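Local coordinates for DR2417 (Deinococcus radiodurans, PDB 4XWW), which probably degrades and matures RNA as a dimeric 5'-3' exonuclease, possibly also an endonuclease, of the metallo-beta-lactamase superfamily, at residues A246-V249 and Y250-Q253; E300-D303 and Q304-L307; A353-L356 and I357-L361; F292-S295 and E296-G299. All blocks are in the same frame, centred on the assembly; numbering follows the deposited sequence.

Contact 1: A246-V249 and Y250-Q253; sequences ASQV and YRIQ. With nucleotides of chain C.
The carboxamide of Q248 folds back over the first turn of helix 249-261, and its CD lies over one face of the R251 guanidinium, the two planes inclined at 41° and Q248 NE2 3.8 Å from R251 NH2. The same CD packs on R251 CB at 3.7 Å, while OE1 accepts the backbone N-H of R251 at 3.1 Å. That bond is nearly straight at the hydrogen (172°), but the donor stands well above the carbonyl plane. Q248 thus serves as N-cap, and a bend at chi2 turns the amide back to reach the helix end. A water extends the cap: it donates to Q248 OE1 and accepts from Y250 N at 2.9 Å, while sitting over the rim of one face of the Y250 ring. The backbone of Q248, the centre of an inverse gamma turn, begins the regular bonding, with I252 N on Q248 O at 2.9 Å and Q253 N on V249 O.

In the beta-CASP domain this turn joins strand 240-243 of the parallel sheet to its following helix, and the loop before the cap faces the RNA. There A246 N donates to OP2 of nucleotide U5 of chain C at 3.0 Å. The I252 side chain reaches back to this loop, its CD1 3.5 Å from A246 O. R251 CG is trans to the backbone N (chi1 -175°), and bends at chi2 and chi3 carry the guanidinium to E222, with which NE forms a salt bridge; NH1 is hydrogen-bonded to S343 and to H377, a predicted substrate-binding residue.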
loop_
_atom_site.group_PDB
_atom_site.type_symbol
_atom_site.label_atom_id
_atom_site.label_comp_id
_atom_site.label_asym_id
_atom_site.label_seq_id
_atom_site.Cartn_x
_atom_site.Cartn_y
_atom_site.Cartn_z
ATOM N N ALA A 246 9.011 11.113 -15.502
ATOM C CA ALA A 246 9.981 11.761 -16.404
ATOM C C ALA A 246 9.591 11.611 -17.875
ATOM O O ALA A 246 9.990 12.404 -18.715
ATOM C CB ALA A 246 11.385 11.208 -16.190
ATOM N N SER A 247 8.780 10.604 -18.160
ATOM C CA SER A 247 8.347 10.345 -19.526
ATOM C C SER A 247 7.052 11.064 -19.917
ATOM O O SER A 247 6.549 10.881 -21.033
ATOM C CB SER A 247 8.176 8.844 -19.734
ATOM O OG SER A 247 7.055 8.343 -19.030
ATOM N N GLN A 248 6.495 11.875 -19.010
ATOM C CA GLN A 248 5.260 12.580 -19.334
ATOM C C GLN A 248 5.636 13.812 -20.126
ATOM O O GLN A 248 5.587 14.936 -19.625
ATOM C CB GLN A 248 4.456 12.972 -18.088
ATOM C CG GLN A 248 2.984 12.515 -18.133
ATOM C CD GLN A 248 2.149 13.080 -19.303
ATOM O OE1 GLN A 248 2.656 13.730 -20.231
ATOM N NE2 GLN A 248 0.849 12.810 -19.256
ATOM N N VAL A 249 6.022 13.584 -21.374
ATOM C CA VAL A 249 6.546 14.653 -22.202
ATOM C C VAL A 249 5.540 15.767 -22.443
ATOM O O VAL A 249 5.927 16.930 -22.419
ATOM C CB VAL A 249 7.036 14.117 -23.569
ATOM C CG1 VAL A 249 7.642 15.248 -24.369
ATOM C CG2 VAL A 249 8.069 12.994 -23.354
ATOM N N TYR A 250 4.267 15.439 -22.685
ATOM C CA TYR A 250 3.286 16.519 -22.866
ATOM C C TYR A 250 3.182 17.420 -21.630
ATOM O O TYR A 250 3.230 18.647 -21.737
ATOM C CB TYR A 250 1.893 15.979 -23.173
ATOM C CG TYR A 250 1.807 15.110 -24.396
ATOM C CD1 TYR A 250 2.508 15.421 -25.566
ATOM C CD2 TYR A 250 1.011 13.978 -24.387
ATOM C CE1 TYR A 250 2.409 14.590 -26.702
ATOM C CE2 TYR A 250 0.902 13.168 -25.494
ATOM C CZ TYR A 250 1.594 13.470 -26.641
ATOM O OH TYR A 250 1.457 12.620 -27.713
ATOM N N ARG A 251 2.978 16.791 -20.478
ATOM C CA ARG A 251 2.934 17.484 -19.182
ATOM C C ARG A 251 4.151 18.391 -18.980
ATOM O O ARG A 251 4.019 19.580 -18.642
ATOM C CB ARG A 251 2.848 16.450 -18.058
ATOM C CG ARG A 251 2.677 17.008 -16.615
ATOM C CD ARG A 251 1.221 17.344 -16.264
ATOM N NE ARG A 251 0.298 16.253 -16.558
ATOM C CZ ARG A 251 0.050 15.210 -15.768
ATOM N NH1 ARG A 251 0.639 15.105 -14.561
ATOM N NH2 ARG A 251 -0.822 14.286 -16.182
ATOM N N ILE A 252 5.338 17.830 -19.177
ATOM C CA ILE A 252 6.557 18.593 -18.963
ATOM C C ILE A 252 6.680 19.732 -19.977
ATOM O O ILE A 252 7.039 20.847 -19.614
ATOM C CB ILE A 252 7.794 17.691 -19.012
ATOM C CG1 ILE A 252 7.725 16.696 -17.845
ATOM C CG2 ILE A 252 9.048 18.528 -18.897
ATOM C CD1 ILE A 252 8.751 15.563 -17.901
ATOM N N GLN A 253 6.371 19.475 -21.242
ATOM C CA GLN A 253 6.458 20.553 -22.231
ATOM C C GLN A 253 5.513 21.695 -21.858
ATOM O O GLN A 253 5.885 22.870 -21.904
ATOM C CB GLN A 253 6.121 20.062 -23.640
ATOM C CG GLN A 253 6.105 21.196 -24.672
ATOM C CD GLN A 253 7.495 21.742 -24.974
ATOM O OE1 GLN A 253 8.464 20.988 -25.067
ATOM N NE2 GLN A 253 7.590 23.057 -25.167
ATOM P P U C 5 10.561 7.848 -13.444
ATOM O OP1 U C 5 9.387 7.753 -12.549
ATOM O OP2 U C 5 10.842 9.115 -14.149
ATOM O "O5'" U C 5 11.856 7.459 -12.607
ATOM C "C5'" U C 5 12.265 8.285 -11.507
ATOM C "C4'" U C 5 12.966 7.465 -10.453
ATOM O "O4'" U C 5 12.718 6.049 -10.660
ATOM C "C3'" U C 5 14.482 7.557 -10.450
ATOM O "O3'" U C 5 14.948 8.760 -9.856
ATOM C "C2'" U C 5 14.853 6.307 -9.667
ATOM O "O2'" U C 5 14.647 6.447 -8.279
ATOM C "C1'" U C 5 13.853 5.304 -10.241
ATOM N N1 U C 5 14.397 4.579 -11.398
ATOM C C2 U C 5 15.202 3.486 -11.141
ATOM O O2 U C 5 15.450 3.100 -10.012
ATOM N N3 U C 5 15.694 2.859 -12.256
ATOM C C4 U C 5 15.482 3.204 -13.572
ATOM O O4 U C 5 15.998 2.533 -14.467
ATOM C C5 U C 5 14.647 4.352 -13.757
ATOM C C6 U C 5 14.152 4.989 -12.689
ATOM P P U C 4 7.764 5.021 -17.768
ATOM O OP1 U C 4 7.750 6.356 -18.406
ATOM O OP2 U C 4 7.521 3.811 -18.585
ATOM O "O5'" U C 4 9.169 4.902 -17.027
ATOM C "C5'" U C 4 9.400 3.913 -16.014
ATOM C "C4'" U C 4 9.287 4.530 -14.641
ATOM O "O4'" U C 4 9.085 3.466 -13.670
ATOM C "C3'" U C 4 10.511 5.305 -14.155
ATOM O "O3'" U C 4 10.451 6.681 -14.535
ATOM C "C2'" U C 4 10.503 5.017 -12.658
ATOM O "O2'" U C 4 9.536 5.745 -11.932
ATOM C "C1'" U C 4 10.065 3.557 -12.655
ATOM N N1 U C 4 11.150 2.623 -12.984
ATOM C C2 U C 4 11.743 1.938 -11.942
ATOM O O2 U C 4 11.404 2.075 -10.780
ATOM N N3 U C 4 12.750 1.082 -12.315
ATOM C C4 U C 4 13.216 0.846 -13.590
ATOM O O4 U C 4 14.133 0.043 -13.761
ATOM C C5 U C 4 12.551 1.594 -14.612
ATOM C C6 U C 4 11.565 2.436 -14.282
HETATM O O HOH W 1 3.488 12.711 -23.069
#

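Contact 2: E300-D303 and Q304-L307; sequences ELQD and QQVL
Q302 and Q305 run side by side and point the same way, their amide planes turned 56° apart, across a short 3-10 turn that leads from helix 295-298 into strand 306-310 of the parallel beta-CASP sheet. Two bonds tie the residues, one from the Q305 side chain to the Q302 backbone and one between the backbones. Q305 OE1 takes the N-H of Q302 at 2.9 Å, in the plane of its carbonyl and on a lone pair. In return, Q305 N donates to Q302 O, also at 2.9 Å, but from above the carbonyl plane (45° out of it). The Q305 chain is extended beyond CG (chi2 -177°), which carries its amide back along the turn to the Q302 nitrogen.

Q304 approaches the same residue differently: its chain bends at chi2, and OE1 comes to rest 3.5 Å from Q302 CB. L301 CB lies against Q305 OE1 at 3.6 Å and, more loosely, against V306 CG2. D303 directs its carboxylate outside the turn, where OD2 forms a salt bridge with R335, while its backbone O receives V306 N.

The turn lies at the protein surface, yet V306 is buried where the strand begins, and its backbone is bonded to V240 of the neighbouring strand. V306 CG2 packs 3.6 Å from Q302 O, the same oxygen that accepts Q305 N.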
loop_
_atom_site.group_PDB
_atom_site.type_symbol
_atom_site.label_atom_id
_atom_site.label_comp_id
_atom_site.label_asym_id
_atom_site.label_seq_id
_atom_site.Cartn_x
_atom_site.Cartn_y
_atom_site.Cartn_z
ATOM N N GLU A 300 21.381 31.915 -8.638
ATOM C CA GLU A 300 21.680 33.321 -8.902
ATOM C C GLU A 300 20.421 34.171 -8.988
ATOM O O GLU A 300 20.489 35.390 -8.890
ATOM C CB GLU A 300 22.461 33.458 -10.217
ATOM C CG GLU A 300 23.787 32.758 -10.218
ATOM C CD GLU A 300 24.917 33.706 -9.902
ATOM O OE1 GLU A 300 24.781 34.915 -10.194
ATOM O OE2 GLU A 300 25.940 33.248 -9.355
ATOM N N LEU A 301 19.285 33.511 -9.196
ATOM C CA LEU A 301 18.003 34.172 -9.421
ATOM C C LEU A 301 17.170 34.342 -8.140
ATOM O O LEU A 301 17.456 33.723 -7.119
ATOM C CB LEU A 301 17.203 33.371 -10.451
ATOM C CG LEU A 301 17.898 33.004 -11.771
ATOM C CD1 LEU A 301 16.962 32.204 -12.690
ATOM C CD2 LEU A 301 18.388 34.256 -12.441
ATOM N N GLN A 302 16.150 35.195 -8.191
ATOM C CA GLN A 302 15.234 35.330 -7.061
ATOM C C GLN A 302 14.342 34.101 -7.008
ATOM O O GLN A 302 14.084 33.482 -8.032
ATOM C CB GLN A 302 14.382 36.591 -7.172
ATOM C CG GLN A 302 15.188 37.861 -7.273
ATOM C CD GLN A 302 16.174 38.009 -6.133
ATOM O OE1 GLN A 302 17.375 37.793 -6.313
ATOM N NE2 GLN A 302 15.678 38.391 -4.953
ATOM N N ASP A 303 13.865 33.769 -5.813
ATOM C CA ASP A 303 13.065 32.562 -5.607
ATOM C C ASP A 303 11.909 32.425 -6.602
ATOM O O ASP A 303 11.682 31.345 -7.173
ATOM C CB ASP A 303 12.517 32.540 -4.168
ATOM C CG ASP A 303 13.590 32.226 -3.130
ATOM O OD1 ASP A 303 14.706 31.827 -3.525
ATOM O OD2 ASP A 303 13.320 32.399 -1.910
ATOM N N GLN A 304 11.201 33.521 -6.858
ATOM C CA GLN A 304 9.998 33.431 -7.697
ATOM C C GLN A 304 10.324 33.252 -9.187
ATOM O O GLN A 304 9.421 33.149 -10.019
ATOM C CB GLN A 304 9.124 34.671 -7.485
ATOM C CG GLN A 304 9.794 35.975 -7.876
ATOM C CD GLN A 304 10.524 36.678 -6.723
ATOM O OE1 GLN A 304 11.161 36.045 -5.874
ATOM N NE2 GLN A 304 10.432 38.000 -6.702
ATOM N N GLN A 305 11.613 33.198 -9.514
ATOM C CA GLN A 305 12.055 32.999 -10.894
ATOM C C GLN A 305 12.471 31.560 -11.170
ATOM O O GLN A 305 13.053 31.252 -12.216
ATOM C CB GLN A 305 13.221 33.922 -11.223
ATOM C CG GLN A 305 12.957 35.386 -10.982
ATOM C CD GLN A 305 14.130 36.242 -11.394
ATOM O OE1 GLN A 305 15.153 36.296 -10.703
ATOM N NE2 GLN A 305 14.001 36.906 -12.534
ATOM N N VAL A 306 12.193 30.673 -10.225
ATOM C CA VAL A 306 12.787 29.346 -10.294
ATOM C C VAL A 306 11.758 28.211 -10.316
ATOM O O VAL A 306 10.819 28.197 -9.524
ATOM C CB VAL A 306 13.748 29.161 -9.106
ATOM C CG1 VAL A 306 14.293 27.769 -9.077
ATOM C CG2 VAL A 306 14.892 30.178 -9.194
ATOM N N LEU A 307 11.920 27.279 -11.257
ATOM C CA LEU A 307 11.100 26.076 -11.250
ATOM C C LEU A 307 11.971 24.824 -11.440
ATOM O O LEU A 307 12.747 24.730 -12.391
ATOM C CB LEU A 307 10.021 26.155 -12.339
ATOM C CG LEU A 307 8.888 25.135 -12.178
ATOM C CD1 LEU A 307 7.587 25.700 -12.716
ATOM C CD2 LEU A 307 9.213 23.852 -12.902
#

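Contact 3: A353-L356 and I357-L361; sequences AVNL and IVNRL
V354 and V358 meet on a buried flank of helix 351-364, where V354 CG1 lies 4.2 Å from V358 CG2. The closer fit there is between side chain and backbone: V358 CG2 sits 3.4 Å from V354 O, the oxygen that also accepts V358 N at 2.9 Å, in the carbonyl plane. I357 packs against L321 and A325 of helix 320-326, and V358 reaches L342 and also touches R407 of the second subunit. The helix thus lies against its sheet as the middle element of a beta-alpha-beta unit between strands 339-342 and 367-369 of the beta-CASP domain.

The looser, partly exposed flank carries L356 and R360, one turn apart, which also touch F326 of helix 320-326. L356 CD1 stands 3.7 Å above one face of the R360 guanidinium, offset toward its rim, and is nearest to R360 NH2 at 3.8 Å. A bend at chi2 (-74°) swings the arginine chain back toward the leucine, while NH1 forms a salt bridge with E363.

A third flank meets the dimer partner. The amides of N355 and N359 stand almost perpendicular, their planes 87° apart, with N355 ND2 and N359 ND2 3.3 Å from each other. As both are donors, they do not bond together; instead each donates to OE1 of E405 of the second subunit. R407 of that subunit supplies the complementary donors, its NH1 to N355 OD1 and its backbone N to N359 OD1.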
loop_
_atom_site.group_PDB
_atom_site.type_symbol
_atom_site.label_atom_id
_atom_site.label_comp_id
_atom_site.label_asym_id
_atom_site.label_seq_id
_atom_site.Cartn_x
_atom_site.Cartn_y
_atom_site.Cartn_z
ATOM N N ALA A 353 4.623 5.139 0.397
ATOM C CA ALA A 353 5.868 5.812 0.047
ATOM C C ALA A 353 5.599 7.292 -0.282
ATOM O O ALA A 353 6.308 8.188 0.199
ATOM C CB ALA A 353 6.543 5.097 -1.128
ATOM N N VAL A 354 4.559 7.546 -1.075
ATOM C CA VAL A 354 4.195 8.921 -1.375
ATOM C C VAL A 354 3.731 9.654 -0.111
ATOM O O VAL A 354 4.088 10.811 0.094
ATOM C CB VAL A 354 3.112 8.998 -2.451
ATOM C CG1 VAL A 354 2.700 10.448 -2.683
ATOM C CG2 VAL A 354 3.663 8.382 -3.765
ATOM N N ASN A 355 2.944 8.985 0.727
ATOM C CA ASN A 355 2.451 9.623 1.966
ATOM C C ASN A 355 3.592 10.027 2.866
ATOM O O ASN A 355 3.526 11.048 3.589
ATOM C CB ASN A 355 1.508 8.683 2.711
ATOM C CG ASN A 355 0.894 9.336 3.923
ATOM O OD1 ASN A 355 0.169 10.314 3.804
ATOM N ND2 ASN A 355 1.183 8.792 5.099
ATOM N N LEU A 356 4.647 9.220 2.837
ATOM C CA LEU A 356 5.778 9.452 3.713
ATOM C C LEU A 356 6.422 10.766 3.299
ATOM O O LEU A 356 6.783 11.594 4.134
ATOM C CB LEU A 356 6.788 8.308 3.633
ATOM C CG LEU A 356 8.128 8.566 4.318
ATOM C CD1 LEU A 356 7.910 8.820 5.802
ATOM C CD2 LEU A 356 9.066 7.393 4.103
ATOM N N ILE A 357 6.536 10.952 1.991
ATOM C CA ILE A 357 7.159 12.152 1.464
ATOM C C ILE A 357 6.267 13.356 1.716
ATOM O O ILE A 357 6.766 14.418 2.103
ATOM C CB ILE A 357 7.472 12.007 -0.033
ATOM C CG1 ILE A 357 8.707 11.116 -0.172
ATOM C CG2 ILE A 357 7.724 13.376 -0.662
ATOM C CD1 ILE A 357 9.096 10.810 -1.595
ATOM N N VAL A 358 4.962 13.181 1.541
ATOM C CA VAL A 358 4.040 14.292 1.757
ATOM C C VAL A 358 4.133 14.797 3.197
ATOM O O VAL A 358 4.238 16.002 3.438
ATOM C CB VAL A 358 2.596 13.894 1.404
ATOM C CG1 VAL A 358 1.589 14.926 1.960
ATOM C CG2 VAL A 358 2.471 13.784 -0.120
ATOM N N ASN A 359 4.116 13.889 4.171
ATOM C CA ASN A 359 4.225 14.332 5.556
ATOM C C ASN A 359 5.561 15.009 5.873
ATOM O O ASN A 359 5.601 15.959 6.654
ATOM C CB ASN A 359 3.978 13.160 6.520
ATOM C CG ASN A 359 2.503 12.895 6.716
ATOM O OD1 ASN A 359 1.755 13.803 7.040
ATOM N ND2 ASN A 359 2.065 11.672 6.455
ATOM N N ARG A 360 6.651 14.542 5.270
ATOM C CA ARG A 360 7.928 15.207 5.495
ATOM C C ARG A 360 7.925 16.610 4.893
ATOM O O ARG A 360 8.492 17.534 5.492
ATOM C CB ARG A 360 9.096 14.400 4.927
ATOM C CG ARG A 360 9.321 13.042 5.603
ATOM C CD ARG A 360 9.944 13.169 6.973
ATOM N NE ARG A 360 9.772 11.940 7.748
ATOM C CZ ARG A 360 8.701 11.669 8.490
ATOM N NH1 ARG A 360 7.701 12.540 8.561
ATOM N NH2 ARG A 360 8.624 10.526 9.162
ATOM N N LEU A 361 7.326 16.758 3.710
ATOM C CA LEU A 361 7.195 18.079 3.107
ATOM C C LEU A 361 6.409 19.017 4.026
ATOM O O LEU A 361 6.838 20.144 4.259
ATOM C CB LEU A 361 6.530 17.986 1.728
ATOM C CG LEU A 361 7.370 17.233 0.709
ATOM C CD1 LEU A 361 6.546 16.953 -0.577
ATOM C CD2 LEU A 361 8.653 18.013 0.381
#

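Contact 4: F292-S295 and E296-G299; sequences FLTS and EEVG
T294 and E297 form a reciprocal capping box, each side chain accepting the other's backbone N-H, at the start of a helix of barely one turn. T294 OG1 receives E297 N at 3.2 Å. In exchange E297 OE1 takes T294 N at 3.0 Å, on the anti side of the carboxylate and 35° out of its plane. The threonine hydroxyl lies between its own backbone N and carbonyl carbon (chi1 63°), facing the helix end, and E297 CG packs against it at 3.1 Å. V298 N closes the turn on T294 O, whereas the bond from G299 N to S295 O is weak.

Outside the box, E296 bends at chi2 so that OE1 lies near both the T294 and S295 hydroxyls, in weak contacts at best; its OE2 is in a salt bridge with K331. The apolar side is formed by L293 CD1 on V298 CG1 at 3.7 Å, with V298 buried against strands 265-269 and 306-310 of the beta-CASP domain. L293 CD2 also lies 3.4 Å from E297 OE1. The two carboxylates may be modestly stabilised in their ionised form by the N-H groups of the helix start, with K331 as a further counter-charge for E296.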
loop_
_atom_site.group_PDB
_atom_site.type_symbol
_atom_site.label_atom_id
_atom_site.label_comp_id
_atom_site.label_asym_id
_atom_site.label_seq_id
_atom_site.Cartn_x
_atom_site.Cartn_y
_atom_site.Cartn_z
ATOM N N PHE A 292 17.410 24.989 -20.468
ATOM C CA PHE A 292 17.474 24.502 -19.088
ATOM C C PHE A 292 18.663 25.113 -18.353
ATOM O O PHE A 292 19.723 25.346 -18.948
ATOM C CB PHE A 292 17.593 22.978 -19.045
ATOM C CG PHE A 292 16.418 22.260 -19.626
ATOM C CD1 PHE A 292 15.126 22.571 -19.231
ATOM C CD2 PHE A 292 16.605 21.273 -20.567
ATOM C CE1 PHE A 292 14.038 21.895 -19.782
ATOM C CE2 PHE A 292 15.524 20.599 -21.122
ATOM C CZ PHE A 292 14.243 20.912 -20.727
ATOM N N LEU A 293 18.490 25.369 -17.059
ATOM C CA LEU A 293 19.579 25.820 -16.195
ATOM C C LEU A 293 19.936 24.741 -15.177
ATOM O O LEU A 293 19.152 23.822 -14.952
ATOM C CB LEU A 293 19.200 27.113 -15.461
ATOM C CG LEU A 293 18.987 28.411 -16.234
ATOM C CD1 LEU A 293 18.726 29.567 -15.269
ATOM C CD2 LEU A 293 20.182 28.717 -17.103
ATOM N N THR A 294 21.111 24.858 -14.563
ATOM C CA THR A 294 21.483 23.971 -13.468
ATOM C C THR A 294 21.051 24.581 -12.148
ATOM O O THR A 294 20.735 25.766 -12.074
ATOM C CB THR A 294 22.993 23.715 -13.392
ATOM O OG1 THR A 294 23.666 24.946 -13.122
ATOM C CG2 THR A 294 23.506 23.127 -14.691
ATOM N N SER A 295 21.076 23.773 -11.099
ATOM C CA SER A 295 20.685 24.251 -9.781
ATOM C C SER A 295 21.617 25.362 -9.311
ATOM O O SER A 295 21.201 26.271 -8.594
ATOM C CB SER A 295 20.683 23.105 -8.772
ATOM O OG SER A 295 21.984 22.580 -8.610
ATOM N N GLU A 296 22.878 25.291 -9.721
ATOM C CA GLU A 296 23.827 26.347 -9.386
ATOM C C GLU A 296 23.433 27.653 -10.070
ATOM O O GLU A 296 23.455 28.718 -9.455
ATOM C CB GLU A 296 25.246 25.935 -9.778
ATOM C CG GLU A 296 25.823 24.824 -8.914
ATOM C CD GLU A 296 25.564 23.423 -9.466
ATOM O OE1 GLU A 296 24.733 23.254 -10.392
ATOM O OE2 GLU A 296 26.206 22.482 -8.961
ATOM N N GLU A 297 23.033 27.554 -11.331
ATOM C CA GLU A 297 22.703 28.727 -12.134
ATOM C C GLU A 297 21.430 29.444 -11.659
ATOM O O GLU A 297 21.365 30.672 -11.696
ATOM C CB GLU A 297 22.578 28.318 -13.609
ATOM C CG GLU A 297 23.929 27.885 -14.191
ATOM C CD GLU A 297 23.866 27.352 -15.617
ATOM O OE1 GLU A 297 22.814 26.835 -16.045
ATOM O OE2 GLU A 297 24.898 27.468 -16.302
ATOM N N VAL A 298 20.427 28.693 -11.214
ATOM C CA VAL A 298 19.191 29.332 -10.740
ATOM C C VAL A 298 19.336 29.898 -9.349
ATOM O O VAL A 298 18.540 30.728 -8.929
ATOM C CB VAL A 298 17.993 28.391 -10.737
ATOM C CG1 VAL A 298 17.705 27.934 -12.130
ATOM C CG2 VAL A 298 18.186 27.219 -9.753
ATOM N N GLY A 299 20.366 29.457 -8.639
ATOM C CA GLY A 299 20.671 30.005 -7.335
ATOM C C GLY A 299 21.026 31.474 -7.433
ATOM O O GLY A 299 20.981 32.195 -6.440
#

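How the contacts relate
All four contacts belong to the beta-CASP domain, but they differ in depth. Contact 1 is buried beside the RNA, contact 3 is half-buried and faces the second subunit, and contacts 2 and 4 lie at the surface, away from the annotated sites. The latter two are neighbours, their centres about 9 Å apart, and join directly through V306 CG2 on V298 O (3.7 Å) and L301 CD1 on L293 CD1 (4.1 Å). Contacts 1 and 4 both cap a helix start, one with a glutamine amide and water, the other with threonine and glutamate. Contact 2 also turns a glutamine onto the backbone, whereas the asparagines of contact 3 spend their amides on the partner subunit.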